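PDB 3BS3: putative DNA-binding protein from Bacteroides fragilis, which probably binds DNA through a compact, all-helical helix-turn-helix domain of the XRE family. Local coordinates for residues 22-27 with 60-65. Sequence-based numbering, arbitrary orientation. Where two conformers were deposited one is given.
Sequences KQRTNR and ELLNVD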
ATOM      1  N   LYS A  22       2.491   0.757 -20.682  1.00 27.60           N
ATOM      2  CA  LYS A  22       2.999   2.108 -20.851  1.00 27.78           C
ATOM      3  C   LYS A  22       4.407   2.135 -21.488  1.00 28.68           C
ATOM      4  O   LYS A  22       5.028   3.189 -21.575  1.00 28.60           O
ATOM      5  CB  LYS A  22       2.980   2.891 -19.519  1.00 27.30           C
ATOM      6  CG  LYS A  22       1.552   3.144 -18.999  1.00 28.83           C
ATOM      7  CD  LYS A  22       0.696   3.847 -20.088  1.00 31.45           C
ATOM      8  CE  LYS A  22      -0.542   4.554 -19.523  1.00 34.20           C
ATOM      9  NZ  LYS A  22      -1.100   5.620 -20.482  1.00 34.97           N
ATOM     10  N   GLN A  23       4.924   0.982 -21.886  1.00 28.51           N
ATOM     11  CA  GLN A  23       6.236   0.923 -22.560  1.00 29.93           C
ATOM     12  C   GLN A  23       7.345   1.586 -21.709  1.00 29.20           C
ATOM     13  O   GLN A  23       8.058   2.488 -22.160  1.00 28.88           O
ATOM     14  CB  GLN A  23       6.113   1.477 -24.005  1.00 29.74           C
ATOM     15  CG  GLN A  23       5.161   0.571 -24.848  1.00 32.66           C
ATOM     16  CD  GLN A  23       5.009   0.905 -26.332  1.00 33.82           C
ATOM     17  OE1 GLN A  23       5.921   1.424 -26.985  1.00 39.45           O
ATOM     18  NE2 GLN A  23       3.845   0.561 -26.887  1.00 36.36           N
ATOM     19  N   ARG A  24       7.447   1.116 -20.459  1.00 28.47           N
ATOM     20  CA  ARG A  24       8.463   1.594 -19.502  1.00 28.87           C
ATOM     21  C   ARG A  24       9.124   0.379 -18.879  1.00 29.41           C
ATOM     22  O   ARG A  24       8.509  -0.704 -18.849  1.00 30.22           O
ATOM     23  CB  ARG A  24       7.826   2.426 -18.372  1.00 28.92           C
ATOM     24  CG  ARG A  24       7.217   3.746 -18.810  1.00 28.68           C
ATOM     25  CD  ARG A  24       8.248   4.767 -19.309  1.00 28.01           C
ATOM     26  NE  ARG A  24       7.637   6.094 -19.210  1.00 26.43           N
ATOM     27  CZ  ARG A  24       8.230   7.240 -19.549  1.00 27.18           C
ATOM     28  NH1 ARG A  24       9.467   7.266 -20.052  1.00 27.03           N
ATOM     29  NH2 ARG A  24       7.572   8.374 -19.356  1.00 27.99           N
ATOM     30  N   THR A  25      10.346   0.555 -18.386  1.00 28.53           N
ATOM     31  CA  THR A  25      11.097  -0.556 -17.793  1.00 28.84           C
ATOM     32  C   THR A  25      11.201  -0.418 -16.276  1.00 28.20           C
ATOM     33  O   THR A  25      11.026   0.679 -15.717  1.00 28.56           O
ATOM     34  CB  THR A  25      12.559  -0.622 -18.308  1.00 28.68           C
ATOM     35  OG1 THR A  25      13.233   0.615 -18.014  1.00 30.77           O
ATOM     36  CG2 THR A  25      12.606  -0.928 -19.802  1.00 30.55           C
ATOM     37  N   ASN A  26      11.536  -1.527 -15.622  1.00 28.09           N
ATOM     38  CA  ASN A  26      11.835  -1.504 -14.196  1.00 28.83           C
ATOM     39  C   ASN A  26      12.933  -0.485 -13.870  1.00 28.79           C
ATOM     40  O   ASN A  26      12.799   0.278 -12.911  1.00 28.05           O
ATOM     41  CB  ASN A  26      12.294  -2.886 -13.721  1.00 30.21           C
ATOM     42  CG  ASN A  26      11.153  -3.903 -13.624  1.00 33.52           C
ATOM     43  OD1 ASN A  26       9.983  -3.604 -13.873  1.00 38.19           O
ATOM     44  ND2 ASN A  26      11.507  -5.127 -13.251  1.00 33.14           N
ATOM     45  N   ARG A  27      13.996  -0.452 -14.690  1.00 28.26           N
ATOM     46  CA  ARG A  27      15.118   0.467 -14.475  0.50 28.51           C
ATOM     47  C   ARG A  27      14.650   1.917 -14.473  1.00 28.17           C
ATOM     48  O   ARG A  27      15.028   2.702 -13.606  1.00 28.11           O
ATOM     49  CB  ARG A  27      16.198   0.286 -15.551  0.50 28.74           C
ATOM     50  CG  ARG A  27      17.368   1.258 -15.396  0.50 30.67           C
ATOM     51  CD  ARG A  27      17.702   1.940 -16.708  0.50 34.95           C
ATOM     52  NE  ARG A  27      18.716   1.221 -17.478  0.50 36.67           N
ATOM     53  CZ  ARG A  27      19.011   1.467 -18.754  0.50 37.12           C
ATOM     54  NH1 ARG A  27      19.952   0.760 -19.360  0.50 36.54           N
ATOM     55  NH2 ARG A  27      18.361   2.406 -19.429  0.50 37.26           N
ATOM     56  N   GLU A  60       1.443   8.322 -10.763  1.00 27.71           N
ATOM     57  CA  GLU A  60       1.718   9.643 -11.341  0.60 28.19           C
ATOM     58  C   GLU A  60       2.728   9.497 -12.476  1.00 27.93           C
ATOM     59  O   GLU A  60       2.533  10.051 -13.580  1.00 28.46           O
ATOM     60  CB  GLU A  60       2.226  10.617 -10.274  0.60 28.62           C
ATOM     61  CG  GLU A  60       1.121  11.086  -9.347  0.60 31.55           C
ATOM     62  CD  GLU A  60       1.612  11.785  -8.084  0.60 36.27           C
ATOM     63  OE1 GLU A  60       2.838  11.835  -7.821  0.60 38.11           O
ATOM     64  OE2 GLU A  60       0.745  12.280  -7.339  0.60 37.55           O
ATOM     65  N   LEU A  61       3.783   8.730 -12.219  1.00 26.82           N
ATOM     66  CA  LEU A  61       4.858   8.513 -13.208  1.00 26.99           C
ATOM     67  C   LEU A  61       4.384   7.764 -14.457  1.00 28.04           C
ATOM     68  O   LEU A  61       4.881   8.031 -15.561  1.00 28.75           O
ATOM     69  CB  LEU A  61       6.029   7.757 -12.572  1.00 27.32           C
ATOM     70  CG  LEU A  61       6.858   8.541 -11.559  1.00 27.08           C
ATOM     71  CD1 LEU A  61       7.811   7.630 -10.843  1.00 29.13           C
ATOM     72  CD2 LEU A  61       7.632   9.675 -12.265  1.00 27.70           C
ATOM     73  N   LEU A  62       3.432   6.846 -14.283  1.00 27.92           N
ATOM     74  CA  LEU A  62       2.895   6.067 -15.408  1.00 27.44           C
ATOM     75  C   LEU A  62       1.654   6.699 -16.035  1.00 28.43           C
ATOM     76  O   LEU A  62       1.092   6.140 -16.990  1.00 28.31           O
ATOM     77  CB  LEU A  62       2.614   4.621 -14.984  1.00 27.75           C
ATOM     78  CG  LEU A  62       3.869   3.864 -14.537  1.00 29.00           C
ATOM     79  CD1 LEU A  62       3.510   2.490 -14.014  1.00 29.27           C
ATOM     80  CD2 LEU A  62       4.910   3.748 -15.668  1.00 32.87           C
ATOM     81  N   ASN A  63       1.223   7.842 -15.488  1.00 27.78           N
ATOM     82  CA  ASN A  63       0.033   8.547 -15.981  1.00 28.65           C
ATOM     83  C   ASN A  63      -1.241   7.710 -15.924  1.00 28.70           C
ATOM     84  O   ASN A  63      -2.047   7.697 -16.886  1.00 29.12           O
ATOM     85  CB  ASN A  63       0.245   9.067 -17.416  1.00 28.96           C
ATOM     86  CG  ASN A  63       1.407  10.042 -17.511  1.00 31.47           C
ATOM     87  OD1 ASN A  63       1.587  10.906 -16.653  1.00 31.47           O
ATOM     88  ND2 ASN A  63       2.212   9.893 -18.552  1.00 32.03           N
ATOM     89  N   VAL A  64      -1.419   7.006 -14.799  1.00 28.91           N
ATOM     90  CA  VAL A  64      -2.650   6.241 -14.571  1.00 28.76           C
ATOM     91  C   VAL A  64      -3.229   6.596 -13.207  1.00 28.84           C
ATOM     92  O   VAL A  64      -2.520   7.157 -12.350  1.00 28.39           O
ATOM     93  CB  VAL A  64      -2.418   4.704 -14.636  1.00 28.91           C
ATOM     94  CG1 VAL A  64      -1.900   4.279 -16.025  1.00 28.58           C
ATOM     95  CG2 VAL A  64      -1.435   4.234 -13.531  1.00 28.08           C
ATOM     96  N   ASP A  65      -4.524   6.311 -13.031  1.00 28.63           N
ATOM     97  CA  ASP A  65      -5.181   6.379 -11.716  0.50 29.05           C
ATOM     98  C   ASP A  65      -4.531   5.339 -10.809  1.00 29.14           C
ATOM     99  O   ASP A  65      -4.338   4.194 -11.229  1.00 28.86           O
ATOM    100  CB  ASP A  65      -6.676   6.057 -11.868  0.50 29.07           C
ATOM    101  CG  ASP A  65      -7.500   6.363 -10.605  0.50 29.99           C
ATOM    102  OD1 ASP A  65      -7.162   5.923  -9.478  0.50 30.73           O
ATOM    103  OD2 ASP A  65      -8.543   7.037 -10.755  0.50 32.83           O
TER
HETATM  104  O   HOH W   1      -3.216   6.769 -19.138  1.00 42.60           O
HETATM  105  O   HOH W   2       5.205   7.182 -18.148  1.00 22.68           O
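K22 lays its aliphatic chain across the end of helix 52-62, with CE 3.4 Å from the carbonyl oxygen of L62 and 3.8 Å from CG1 of V64. The K22 and V64 side chains run past each other in opposite directions. With CG already beside the L62 carbonyl, a bend at chi2 (-54°) turns CD and CE along it and sends the ammonium on past the turn, where a water bridges the two segments: K22 NZ donates to it over 2.8 Å, and it donates to O of N63 over 2.7 Å. Lysine suits this place because its methylenes can cover the helix terminus while the charge stays at the surface, near backbone oxygens that the helix end would probably make more attractive to a cation.

R24, two residues further on, works in a similar way. Its CG lies 3.9 Å from CD2 of L62, and its NE donates over 2.9 Å to a second water, set at the guanidinium edge and in its plane. That water in turn donates over 2.7 Å to O of L61. Arginine suits the site because its methylenes can rest on the leucine while the guanidinium stays at the surface to hold the water.

The arrangement belongs to the helical bundle of the XRE-type helix-turn-helix domain: the link between helices 15-21 and 26-33, the latter the first helix of the motif, passes beside the C-terminal end of helix 52-62. Both helix ends close in Schellman motifs, at Q23 and N63, each adopting positive phi, which asparagine tolerates better than most non-glycine residues. The buried L62 also packs on V18 and L19 of helix 15-21; leucine's branched, wholly apolar side chain can touch both these and the arginine methylene. Farther out, W28 forms a cation-pi pair with R24 and touches L61, while T25 N-caps helix 26-33 through OG1 to the backbone N of W28.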